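Local coordinates for heat shock protein-related protein (Deinococcus radiodurans, PDB 4FEI), which probably acts as a small heat shock protein, an alpha-crystallin-type chaperone that binds unfolding proteins under stress and limits their aggregation, at residues W5-D10 and F63-A68; L22-V27 and A80-G85; G45-T50 and E57-R62; E71-A76 and V89-L94. All blocks are in the same frame, centred on the assembly; numbering follows the deposited sequence.

Contact 1: W5-D10 and F63-A68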
loop_
_atom_site.group_PDB
_atom_site.type_symbol
_atom_site.label_atom_id
_atom_site.label_comp_id
_atom_site.label_asym_id
_atom_site.label_seq_id
_atom_site.Cartn_x
_atom_site.Cartn_y
_atom_site.Cartn_z
ATOM N N TRP A 5 2.712 10.022 6.760
ATOM C CA TRP A 5 2.493 8.604 6.519
ATOM C C TRP A 5 2.550 7.784 7.810
ATOM O O TRP A 5 3.571 7.793 8.532
ATOM C CB TRP A 5 3.564 8.085 5.536
ATOM C CG TRP A 5 3.233 6.780 4.943
ATOM C CD1 TRP A 5 2.012 6.139 4.974
ATOM C CD2 TRP A 5 4.110 5.946 4.164
ATOM N NE1 TRP A 5 2.085 4.965 4.259
ATOM C CE2 TRP A 5 3.362 4.825 3.755
ATOM C CE3 TRP A 5 5.458 6.047 3.770
ATOM C CZ2 TRP A 5 3.917 3.806 2.981
ATOM C CZ3 TRP A 5 6.004 5.038 3.017
ATOM C CH2 TRP A 5 5.231 3.921 2.629
ATOM N N THR A 6 1.438 7.086 8.075
ATOM C CA THR A 6 1.343 6.053 9.106
ATOM C C THR A 6 0.824 4.762 8.450
ATOM O O THR A 6 -0.377 4.578 8.287
ATOM C CB THR A 6 0.464 6.519 10.300
ATOM O OG1 THR A 6 1.052 7.708 10.876
ATOM C CG2 THR A 6 0.364 5.439 11.429
ATOM N N PRO A 7 1.749 3.866 8.053
ATOM C CA PRO A 7 1.340 2.650 7.325
ATOM C C PRO A 7 0.581 1.696 8.227
ATOM O O PRO A 7 1.032 1.416 9.352
ATOM C CB PRO A 7 2.671 2.037 6.845
ATOM C CG PRO A 7 3.761 2.713 7.609
ATOM C CD PRO A 7 3.222 4.014 8.158
ATOM N N ALA A 8 -0.571 1.226 7.731
ATOM C CA ALA A 8 -1.456 0.337 8.467
ATOM C C ALA A 8 -0.786 -1.047 8.797
ATOM O O ALA A 8 -0.065 -1.621 7.956
ATOM C CB ALA A 8 -2.775 0.183 7.716
ATOM N N ALA A 9 -1.025 -1.555 10.003
ATOM C CA ALA A 9 -0.313 -2.756 10.550
ATOM C C ALA A 9 -1.286 -3.846 11.066
ATOM O O ALA A 9 -2.257 -3.559 11.750
ATOM C CB ALA A 9 0.624 -2.360 11.670
ATOM N N ASP A 10 -1.000 -5.090 10.728
ATOM C CA ASP A 10 -1.711 -6.245 11.252
ATOM C C ASP A 10 -0.732 -7.131 12.022
ATOM O O ASP A 10 0.431 -7.251 11.659
ATOM C CB ASP A 10 -2.268 -7.104 10.090
ATOM C CG ASP A 10 -3.561 -6.543 9.495
ATOM O OD1 ASP A 10 -4.125 -5.586 10.077
ATOM O OD2 ASP A 10 -3.992 -7.071 8.455
ATOM N N PHE A 63 8.138 7.530 7.549
ATOM C CA PHE A 63 7.217 6.999 8.528
ATOM C C PHE A 63 8.000 6.358 9.695
ATOM O O PHE A 63 9.104 5.861 9.510
ATOM C CB PHE A 63 6.284 5.960 7.871
ATOM C CG PHE A 63 6.926 4.580 7.669
ATOM C CD1 PHE A 63 6.987 3.631 8.713
ATOM C CD2 PHE A 63 7.419 4.218 6.426
ATOM C CE1 PHE A 63 7.541 2.397 8.507
ATOM C CE2 PHE A 63 7.973 2.958 6.215
ATOM C CZ PHE A 63 8.046 2.055 7.252
ATOM N N VAL A 64 7.415 6.403 10.883
ATOM C CA VAL A 64 7.987 5.766 12.034
ATOM C C VAL A 64 6.854 5.149 12.860
ATOM O O VAL A 64 5.920 5.864 13.272
ATOM C CB VAL A 64 8.820 6.768 12.946
ATOM C CG1 VAL A 64 9.418 6.013 14.160
ATOM C CG2 VAL A 64 9.882 7.497 12.129
ATOM N N ARG A 65 6.924 3.836 13.088
ATOM C CA ARG A 65 5.972 3.155 13.992
ATOM C C ARG A 65 6.665 2.409 15.126
ATOM O O ARG A 65 7.703 1.768 14.911
ATOM C CB ARG A 65 5.014 2.240 13.233
ATOM C CG ARG A 65 4.222 3.015 12.219
ATOM C CD ARG A 65 2.948 2.436 11.960
ATOM N NE ARG A 65 2.044 2.574 13.094
ATOM C CZ ARG A 65 0.894 1.913 13.155
ATOM N NH1 ARG A 65 0.523 1.111 12.126
ATOM N NH2 ARG A 65 0.128 2.029 14.216
ATOM N N GLU A 66 6.100 2.535 16.321
ATOM C CA GLU A 66 6.545 1.811 17.508
ATOM C C GLU A 66 5.379 0.880 17.909
ATOM O O GLU A 66 4.289 1.347 18.313
ATOM C CB GLU A 66 6.892 2.785 18.622
ATOM C CG GLU A 66 8.012 2.373 19.516
ATOM C CD GLU A 66 8.569 3.539 20.352
ATOM O OE1 GLU A 66 9.826 3.775 20.296
ATOM O OE2 GLU A 66 7.772 4.212 21.077
ATOM N N LEU A 67 5.596 -0.437 17.747
ATOM C CA LEU A 67 4.498 -1.410 17.787
ATOM C C LEU A 67 4.809 -2.484 18.815
ATOM O O LEU A 67 5.871 -3.118 18.749
ATOM C CB LEU A 67 4.257 -2.067 16.404
ATOM C CG LEU A 67 4.096 -1.210 15.147
ATOM C CD1 LEU A 67 4.381 -2.066 13.940
ATOM C CD2 LEU A 67 2.716 -0.534 15.010
ATOM N N ALA A 68 3.895 -2.665 19.772
ATOM C CA ALA A 68 4.115 -3.606 20.890
ATOM C C ALA A 68 3.738 -4.979 20.422
ATOM O O ALA A 68 2.699 -5.126 19.742
ATOM C CB ALA A 68 3.241 -3.220 22.088
HETATM O O HOH W 1 4.535 6.520 10.793
#

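Contact 2: L22-V27 and A80-G85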
loop_
_atom_site.group_PDB
_atom_site.type_symbol
_atom_site.label_atom_id
_atom_site.label_comp_id
_atom_site.label_asym_id
_atom_site.label_seq_id
_atom_site.Cartn_x
_atom_site.Cartn_y
_atom_site.Cartn_z
ATOM N N LEU A 22 2.745 -5.041 7.253
ATOM C CA LEU A 22 2.746 -3.568 7.229
ATOM C C LEU A 22 2.570 -3.077 5.786
ATOM O O LEU A 22 3.364 -3.421 4.931
ATOM C CB LEU A 22 4.054 -3.040 7.852
ATOM C CG LEU A 22 4.089 -1.565 8.218
ATOM C CD1 LEU A 22 3.254 -1.295 9.484
ATOM C CD2 LEU A 22 5.568 -1.080 8.402
ATOM N N ASP A 23 1.517 -2.314 5.529
ATOM C CA ASP A 23 1.229 -1.838 4.170
ATOM C C ASP A 23 2.178 -0.677 3.834
ATOM O O ASP A 23 1.975 0.466 4.306
ATOM C CB ASP A 23 -0.221 -1.349 4.028
ATOM C CG ASP A 23 -1.208 -2.472 3.940
ATOM O OD1 ASP A 23 -2.414 -2.226 4.232
ATOM O OD2 ASP A 23 -0.821 -3.589 3.563
ATOM N N VAL A 24 3.202 -0.990 3.020
ATOM C CA VAL A 24 4.184 0.015 2.625
ATOM C C VAL A 24 4.342 0.113 1.066
ATOM O O VAL A 24 5.415 -0.159 0.526
ATOM C CB VAL A 24 5.569 -0.227 3.359
ATOM C CG1 VAL A 24 5.491 0.132 4.879
ATOM C CG2 VAL A 24 6.049 -1.659 3.177
ATOM N N PRO A 25 3.265 0.460 0.341
ATOM C CA PRO A 25 3.430 0.531 -1.120
ATOM C C PRO A 25 4.323 1.697 -1.545
ATOM O O PRO A 25 4.233 2.763 -0.946
ATOM C CB PRO A 25 1.983 0.732 -1.639
ATOM C CG PRO A 25 1.296 1.398 -0.553
ATOM C CD PRO A 25 1.903 0.850 0.745
ATOM N N GLY A 26 5.188 1.468 -2.538
ATOM C CA GLY A 26 6.024 2.526 -3.125
ATOM C C GLY A 26 7.249 2.915 -2.275
ATOM O O GLY A 26 7.956 3.875 -2.612
ATOM N N VAL A 27 7.518 2.172 -1.191
ATOM C CA VAL A 27 8.632 2.491 -0.294
ATOM C C VAL A 27 9.973 2.338 -1.024
ATOM O O VAL A 27 10.099 1.472 -1.907
ATOM C CB VAL A 27 8.579 1.593 0.957
ATOM C CG1 VAL A 27 9.562 2.016 2.039
ATOM C CG2 VAL A 27 7.302 1.766 1.509
ATOM N N ALA A 80 12.456 -10.255 8.073
ATOM C CA ALA A 80 11.570 -9.368 7.328
ATOM C C ALA A 80 11.652 -9.594 5.829
ATOM O O ALA A 80 12.715 -9.817 5.281
ATOM C CB ALA A 80 11.862 -7.932 7.635
ATOM N N SER A 81 10.517 -9.509 5.162
ATOM C CA SER A 81 10.426 -9.737 3.731
ATOM C C SER A 81 9.431 -8.725 3.116
ATOM O O SER A 81 8.439 -8.357 3.759
ATOM C CB SER A 81 9.942 -11.163 3.547
ATOM O OG SER A 81 9.729 -11.434 2.206
ATOM N N LEU A 82 9.703 -8.264 1.895
ATOM C CA LEU A 82 8.869 -7.252 1.232
ATOM C C LEU A 82 8.446 -7.729 -0.143
ATOM O O LEU A 82 9.293 -8.062 -0.962
ATOM C CB LEU A 82 9.631 -5.948 1.054
ATOM C CG LEU A 82 8.958 -4.815 0.238
ATOM C CD1 LEU A 82 7.917 -4.063 1.077
ATOM C CD2 LEU A 82 9.946 -3.823 -0.369
ATOM N N ALA A 83 7.144 -7.780 -0.394
ATOM C CA ALA A 83 6.608 -8.142 -1.712
ATOM C C ALA A 83 5.243 -7.483 -1.920
ATOM O O ALA A 83 4.403 -7.483 -1.023
ATOM C CB ALA A 83 6.485 -9.691 -1.882
ATOM N N GLY A 84 5.042 -6.937 -3.107
ATOM C CA GLY A 84 3.769 -6.333 -3.472
ATOM C C GLY A 84 3.298 -5.191 -2.575
ATOM O O GLY A 84 2.112 -5.061 -2.328
ATOM N N GLY A 85 4.232 -4.371 -2.103
ATOM C CA GLY A 85 3.920 -3.247 -1.232
ATOM C C GLY A 85 3.585 -3.643 0.197
ATOM O O GLY A 85 3.102 -2.832 0.963
#

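Contact 3: G45-T50 and E57-R62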
loop_
_atom_site.group_PDB
_atom_site.type_symbol
_atom_site.label_atom_id
_atom_site.label_comp_id
_atom_site.label_asym_id
_atom_site.label_seq_id
_atom_site.Cartn_x
_atom_site.Cartn_y
_atom_site.Cartn_z
ATOM N N GLY A 45 10.943 3.932 7.634
ATOM C CA GLY A 45 11.283 3.944 6.220
ATOM C C GLY A 45 10.775 5.206 5.569
ATOM O O GLY A 45 10.352 6.133 6.262
ATOM N N GLU A 46 10.763 5.231 4.223
ATOM C CA GLU A 46 10.431 6.433 3.499
ATOM C C GLU A 46 9.888 6.109 2.112
ATOM O O GLU A 46 10.281 5.117 1.497
ATOM C CB GLU A 46 11.697 7.278 3.370
ATOM C CG GLU A 46 11.525 8.611 2.664
ATOM C CD GLU A 46 12.816 9.386 2.516
ATOM O OE1 GLU A 46 12.785 10.550 2.020
ATOM O OE2 GLU A 46 13.864 8.852 2.879
ATOM N N ARG A 47 8.999 6.963 1.608
ATOM C CA ARG A 47 8.700 6.977 0.187
ATOM C C ARG A 47 8.709 8.415 -0.350
ATOM O O ARG A 47 8.298 9.331 0.351
ATOM C CB ARG A 47 7.412 6.204 -0.166
ATOM C CG ARG A 47 6.109 6.938 0.036
ATOM C CD ARG A 47 4.997 6.122 -0.633
ATOM N NE ARG A 47 3.642 6.545 -0.320
ATOM C CZ ARG A 47 2.543 5.921 -0.760
ATOM N NH1 ARG A 47 2.642 4.871 -1.572
ATOM N NH2 ARG A 47 1.325 6.375 -0.447
ATOM N N PRO A 48 9.195 8.603 -1.595
ATOM C CA PRO A 48 9.257 9.948 -2.174
ATOM C C PRO A 48 7.867 10.578 -2.362
ATOM O O PRO A 48 6.875 9.872 -2.606
ATOM C CB PRO A 48 9.953 9.725 -3.547
ATOM C CG PRO A 48 9.701 8.292 -3.894
ATOM C CD PRO A 48 9.683 7.567 -2.531
ATOM N N GLY A 49 7.793 11.895 -2.255
ATOM C CA GLY A 49 6.586 12.606 -2.627
ATOM C C GLY A 49 6.384 12.570 -4.134
ATOM O O GLY A 49 7.331 12.637 -4.928
ATOM N N THR A 50 5.137 12.508 -4.551
ATOM C CA THR A 50 4.830 12.499 -5.988
ATOM C C THR A 50 4.918 13.904 -6.554
ATOM O O THR A 50 4.414 14.857 -5.931
ATOM C CB THR A 50 3.462 11.886 -6.211
ATOM O OG1 THR A 50 3.389 10.667 -5.459
ATOM C CG2 THR A 50 3.240 11.574 -7.650
ATOM N N GLU A 57 -4.423 12.226 -2.267
ATOM C CA GLU A 57 -4.954 11.526 -1.070
ATOM C C GLU A 57 -3.833 10.707 -0.390
ATOM O O GLU A 57 -3.900 10.412 0.825
ATOM C CB GLU A 57 -6.085 10.566 -1.449
ATOM C CG GLU A 57 -7.327 11.195 -2.026
ATOM C CD GLU A 57 -8.323 10.133 -2.530
ATOM O OE1 GLU A 57 -8.089 8.928 -2.281
ATOM O OE2 GLU A 57 -9.349 10.493 -3.188
ATOM N N ARG A 58 -2.806 10.362 -1.167
ATOM C CA ARG A 58 -1.790 9.419 -0.745
ATOM C C ARG A 58 -0.769 10.064 0.168
ATOM O O ARG A 58 -0.323 11.183 -0.099
ATOM C CB ARG A 58 -1.071 8.852 -1.969
ATOM C CG ARG A 58 -1.968 8.035 -2.959
ATOM C CD ARG A 58 -1.118 7.129 -3.817
ATOM N NE ARG A 58 0.048 7.875 -4.287
ATOM C CZ ARG A 58 1.224 7.343 -4.607
ATOM N NH1 ARG A 58 2.203 8.144 -5.023
ATOM N NH2 ARG A 58 1.423 6.027 -4.522
ATOM N N PRO A 59 -0.362 9.348 1.248
ATOM C CA PRO A 59 0.708 9.839 2.152
ATOM C C PRO A 59 2.104 9.772 1.523
ATOM O O PRO A 59 2.347 8.889 0.703
ATOM C CB PRO A 59 0.659 8.860 3.329
ATOM C CG PRO A 59 -0.429 7.861 3.048
ATOM C CD PRO A 59 -0.825 7.988 1.618
ATOM N N SER A 60 3.017 10.666 1.947
ATOM C CA SER A 60 4.398 10.718 1.451
ATOM C C SER A 60 5.377 10.860 2.595
ATOM O O SER A 60 5.002 11.272 3.686
ATOM C CB SER A 60 4.620 11.973 0.578
ATOM O OG SER A 60 3.980 11.799 -0.645
ATOM N N GLY A 61 6.658 10.634 2.285
ATOM C CA GLY A 61 7.762 10.977 3.161
ATOM C C GLY A 61 8.094 9.842 4.118
ATOM O O GLY A 61 7.753 8.683 3.859
ATOM N N ARG A 62 8.763 10.198 5.214
ATOM C CA ARG A 62 9.219 9.238 6.219
ATOM C C ARG A 62 8.092 8.795 7.144
ATOM O O ARG A 62 7.168 9.556 7.426
ATOM C CB ARG A 62 10.394 9.814 6.995
ATOM C CG ARG A 62 10.602 9.278 8.413
ATOM C CD ARG A 62 11.586 8.131 8.471
ATOM N NE ARG A 62 12.075 8.025 9.823
ATOM C CZ ARG A 62 13.213 7.444 10.163
ATOM N NH1 ARG A 62 13.972 6.876 9.207
ATOM N NH2 ARG A 62 13.558 7.404 11.445
HETATM O O HOH W 2 2.982 12.834 -2.584
#

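Contact 4: E71-A76 and V89-L94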
loop_
_atom_site.group_PDB
_atom_site.type_symbol
_atom_site.label_atom_id
_atom_site.label_comp_id
_atom_site.label_asym_id
_atom_site.label_seq_id
_atom_site.Cartn_x
_atom_site.Cartn_y
_atom_site.Cartn_z
ATOM N N GLU A 71 2.090 -10.737 21.638
ATOM C CA GLU A 71 2.514 -11.989 22.268
ATOM C C GLU A 71 4.028 -11.911 22.442
ATOM O O GLU A 71 4.712 -11.453 21.535
ATOM C CB GLU A 71 2.187 -13.132 21.315
ATOM C CG GLU A 71 1.563 -14.325 21.945
ATOM C CD GLU A 71 0.084 -14.101 22.217
ATOM O OE1 GLU A 71 -0.230 -13.520 23.306
ATOM O OE2 GLU A 71 -0.752 -14.534 21.353
ATOM N N PRO A 72 4.565 -12.377 23.593
ATOM C CA PRO A 72 6.028 -12.415 23.763
ATOM C C PRO A 72 6.733 -13.289 22.704
ATOM O O PRO A 72 6.260 -14.368 22.375
ATOM C CB PRO A 72 6.213 -12.961 25.184
ATOM C CG PRO A 72 4.869 -13.631 25.513
ATOM C CD PRO A 72 3.849 -12.821 24.808
ATOM N N VAL A 73 7.848 -12.796 22.170
ATOM C CA VAL A 73 8.613 -13.519 21.149
ATOM C C VAL A 73 10.035 -13.817 21.613
ATOM O O VAL A 73 10.553 -13.140 22.502
ATOM C CB VAL A 73 8.662 -12.755 19.786
ATOM C CG1 VAL A 73 7.244 -12.528 19.225
ATOM C CG2 VAL A 73 9.408 -11.420 19.919
ATOM N N ARG A 74 10.662 -14.837 21.022
ATOM C CA ARG A 74 12.062 -15.107 21.296
ATOM C C ARG A 74 12.912 -13.941 20.803
ATOM O O ARG A 74 12.661 -13.417 19.725
ATOM C CB ARG A 74 12.546 -16.384 20.629
ATOM C CG ARG A 74 12.019 -17.675 21.234
ATOM C CD ARG A 74 12.810 -18.844 20.695
ATOM N NE ARG A 74 14.218 -18.653 21.052
ATOM C CZ ARG A 74 15.227 -19.379 20.580
ATOM N NH1 ARG A 74 14.979 -20.375 19.708
ATOM N NH2 ARG A 74 16.478 -19.117 20.984
ATOM N N PRO A 75 13.933 -13.541 21.602
ATOM C CA PRO A 75 14.836 -12.460 21.200
ATOM C C PRO A 75 15.607 -12.771 19.909
ATOM O O PRO A 75 16.063 -13.898 19.722
ATOM C CB PRO A 75 15.794 -12.352 22.399
ATOM C CG PRO A 75 15.690 -13.696 23.127
ATOM C CD PRO A 75 14.240 -14.044 22.960
ATOM N N ALA A 76 15.747 -11.773 19.042
ATOM C CA ALA A 76 16.602 -11.851 17.843
ATOM C C ALA A 76 16.149 -12.863 16.794
ATOM O O ALA A 76 16.938 -13.323 15.976
ATOM C CB ALA A 76 18.087 -12.064 18.206
ATOM N N VAL A 89 7.015 -9.227 8.550
ATOM C CA VAL A 89 8.041 -9.500 9.530
ATOM C C VAL A 89 7.618 -10.657 10.449
ATOM O O VAL A 89 6.635 -10.561 11.151
ATOM C CB VAL A 89 8.357 -8.235 10.428
ATOM C CG1 VAL A 89 9.682 -8.458 11.259
ATOM C CG2 VAL A 89 8.385 -6.933 9.592
ATOM N N ARG A 90 8.403 -11.720 10.479
ATOM C CA ARG A 90 8.055 -12.923 11.183
ATOM C C ARG A 90 8.943 -13.138 12.440
ATOM O O ARG A 90 10.179 -13.047 12.368
ATOM C CB ARG A 90 8.205 -14.084 10.211
ATOM C CG ARG A 90 7.524 -15.332 10.631
ATOM C CD ARG A 90 7.152 -16.156 9.386
ATOM N NE ARG A 90 6.177 -17.181 9.735
ATOM C CZ ARG A 90 5.546 -17.943 8.856
ATOM N NH1 ARG A 90 4.674 -18.844 9.287
ATOM N NH2 ARG A 90 5.777 -17.797 7.548
ATOM N N PHE A 91 8.303 -13.444 13.571
ATOM C CA PHE A 91 8.999 -13.651 14.817
ATOM C C PHE A 91 8.544 -14.992 15.376
ATOM O O PHE A 91 7.357 -15.377 15.223
ATOM C CB PHE A 91 8.652 -12.568 15.858
ATOM C CG PHE A 91 8.988 -11.159 15.448
ATOM C CD1 PHE A 91 10.216 -10.612 15.765
ATOM C CD2 PHE A 91 8.052 -10.363 14.750
ATOM C CE1 PHE A 91 10.542 -9.293 15.396
ATOM C CE2 PHE A 91 8.359 -9.067 14.368
ATOM C CZ PHE A 91 9.621 -8.530 14.707
ATOM N N GLU A 92 9.440 -15.714 16.046
ATOM C CA GLU A 92 9.009 -16.947 16.672
ATOM C C GLU A 92 8.549 -16.681 18.086
ATOM O O GLU A 92 9.205 -15.972 18.825
ATOM C CB GLU A 92 10.040 -18.096 16.565
ATOM C CG GLU A 92 11.356 -17.847 17.117
ATOM C CD GLU A 92 12.318 -19.021 16.889
ATOM O OE1 GLU A 92 12.040 -20.142 17.401
ATOM O OE2 GLU A 92 13.367 -18.800 16.226
ATOM N N LYS A 93 7.392 -17.226 18.442
ATOM C CA LYS A 93 6.792 -17.034 19.755
ATOM C C LYS A 93 7.556 -17.790 20.837
ATOM O O LYS A 93 8.171 -18.826 20.597
ATOM C CB LYS A 93 5.328 -17.483 19.730
ATOM C CG LYS A 93 4.397 -16.465 19.072
ATOM C CD LYS A 93 3.180 -17.095 18.394
ATOM C CE LYS A 93 2.129 -17.539 19.371
ATOM N NZ LYS A 93 0.854 -17.853 18.593
ATOM N N LEU A 94 7.530 -17.219 22.034
ATOM C CA LEU A 94 8.057 -17.839 23.235
ATOM C C LEU A 94 7.230 -19.083 23.640
ATOM O O LEU A 94 7.775 -20.093 24.069
ATOM C CB LEU A 94 7.988 -16.811 24.352
ATOM C CG LEU A 94 9.192 -16.710 25.256
ATOM C CD1 LEU A 94 10.277 -15.988 24.497
ATOM C CD2 LEU A 94 8.824 -15.981 26.585
HETATM O O HOH W 3 -0.627 -17.319 20.875
#

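Contact 1: W5-D10 and F63-A68
Trp5 and Phe63 approach to 5.4 Å between CA atoms, and from there the two segments run in directions 28° apart and spread, so that the CA atoms of Ala9 and Leu67 are 8.8 Å apart. One water spans the gap near Trp5: it donates to Trp5 O and accepts from Val64 N. Two sets of side chains pack. At the first, the Phe63 ring turns its edge to the face of the Trp5 six-membered ring. The ring centroids are 5.2 Å apart and the planes stand at 73°. Pro7 covers a face of the Phe63 ring in a CH-pi contact, with CG 3.8 Å from the ring centroid. With CG between its backbone N and carbonyl carbon (chi1 79°), the Phe63 ring is set against both. At the second, the Arg65 chain bends at chi3 and NH1 reaches Pro7 O at 2.8 Å in a bent hydrogen bond. The guanidinium lies between Thr6 CG2 over one face and Leu67 CD2 over the opposite face. Ala9 CB lies 3.5 Å from Arg65 NH1. The same NH1 forms a salt bridge with Glu57 of the second subunit, and that carboxylate also accepts from the backbone N of Ala9. A methionine in place of Arg65 would probably leave Pro7 O without this donor and the glutamate without its cationic partner. Asp10 pairs with a strand of the second subunit. This joining of two sheets is characteristic of the alpha-crystallin beta-sandwich, and the added strand is consistent with the strand-exchanged dimer of bacterial small heat shock proteins.

Contact 2: L22-V27 and A80-G85
Pro25 and Gly85 bring the two backbones together, with their CA atoms 3.8 Å apart, just where strand 17-23 has ended and the chain leaves strand 79-83 through Gly84. A single hydrogen bond crosses here. Val24 N donates to Gly85 O at 2.8 Å, with an N-H...O angle of 136°, so it is noticeably bent. Gly85 O also lies 3.4 Å from Pro25 N, but a proline nitrogen has no hydrogen to give. Val24 to Val27 form a type II beta turn. Pro25 and Gly26 fill its two central positions, and Gly26 takes the positive phi that this turn needs. Gly85 is also at positive phi and is packed tightly: a CB on it would come about 3.1 Å from Pro25 CA. With no side chain there, the two backbones can meet this closely.

Among side chains the main touch is branch to branch, Val24 CG2 against Leu82 CD1 at 3.7 Å. Val24 sends CG2 between its backbone N and carbonyl carbon (chi1 of CG1 -72°), which brings this methyl over to the leucine. Leu82 reaches in with its end. Val24 also packs on Pro7, Phe63 and Leu87. Asp23 CB points away from the other segment, and its carboxylate forms salt bridges with Arg47 and Arg58 of the second subunit. Strand 86-92 lies between strands 17-23 and 79-83 in the sheet, pairing through Leu87 with Leu22 and through Thr88 with Ser81, so the contact bridges its two neighbours at the end where Gly85 leads into it.

Contact 3: G45-T50 and E57-R62
Arg47 grips Pro59 O side-on with two nitrogens, NE and NH2, each at 2.9 Å. The oxygen lies close to the guanidinium plane, and the NH2 bond meets it on a lone pair. Arg47 CG sits between the backbone N and carbonyl carbon (chi1 81°), and the extended chain beyond it carries the head across to the proline. Arg58 CZ lies over one face of the Arg47 guanidinium, offset toward the rim, with the two planes 46° apart. The two cations, 3.4 Å apart between Arg47 NH1 and Arg58 NH2, both salt-bridge to the carboxylate of Asp23 of the second subunit. Arg58 has a second acid there, Asp10 of that subunit, which meets its NE. Thr50 OG1 takes a weak hydrogen bond from Arg58 NH1 at 2.8 Å, at the edge of that guanidinium.

The backbone sets these groups. Arg47 and Gly61 form an antiparallel hydrogen-bonded pair, with Arg47 N to Gly61 O at 3.1 Å and Gly61 N to Arg47 O at 2.9 Å. Glu46 and Arg62 follow as a non-hydrogen-bonded pair. The chain turns a corner at Gly61, which has positive phi, so the ladder that joins strands 40-47 and 62-68 of the alpha-crystallin sandwich ends here. A leucine in place of Arg47 would probably cost Pro59 O the two N-H groups that grip it and leave Asp23 of the second subunit with one cation fewer.

Further out, Arg62 CD rests 3.2 Å from Gly45 O, and Ser60 OG lies 3.4 Å from Gly49 CA. Trp5 holds the Arg47 cation by a cation-pi contact.

Contact 4: E71-A76 and V89-L94
Lys93 NZ, at the end of a side chain whose CE lies 4.2 Å from Glu71 CG, is gripped by several groups. A water oxygen accepts from Lys93 NZ at 2.8 Å and donates to Glu71 OE2, so the carboxylate is joined to the ammonium through that water. Asp13 adds a salt bridge and Gly15 O a hydrogen bond. The Lys93 chain bends at chi3 (76°) to bring NZ to this group.

Two backbone bonds cross the contact. Arg74 N donates to Glu92 O at 2.9 Å, and Leu94 N to Pro72 O at 3.1 Å in a nearly straight bond. They flank Val73 and Lys93, whose backbones form a single bridge. Residues 71-74 run at about a right angle to residues 91-94, at the end of strand 86-92. They belong to the loop that carries the chain from strand 62-68 in one sheet of the alpha-crystallin sandwich to strand 79-83 in the other.

Beside this bridge, Val73 CG1 rests on Phe91 CB at 3.6 Å. Glu92 leaves its backbone with CG between N and the carbonyl carbon (chi1 58°) and lies against Arg74 CD. The Arg74 NH1 to Glu92 OE1 salt bridge is long, 3.7 Å, and the guanidinium and carboxylate planes are 65° apart. Leu94 CD1 touches Val73 O at 3.5 Å. Phe91 meets Phe69 edge-to-face, and Val73 also packs on Leu18.

Contacts 1 and 2 are mostly buried near the centre of the chain. Contacts 3 and 4 are partly exposed and stand on opposite sides of that centre, their own centres about 29 Å apart. Contacts 1 and 2 meet through the pairing of Ala8 with Asp23, and Trp5 packs on Val27. Contacts 2 and 4 share a sheet, where strand 86-92 neighbours both 17-23 and 79-83. Contacts 1, 2 and 3 all touch the second subunit. Contact 1 rests on rings and one arginine, contact 2 on backbone and glycines. Contact 3 gathers arginines for acids of the second subunit. Contact 4 relies on backbone bonds and a buried lysine held by Asp13, Gly15 O and a water, with little of the second subunit near it.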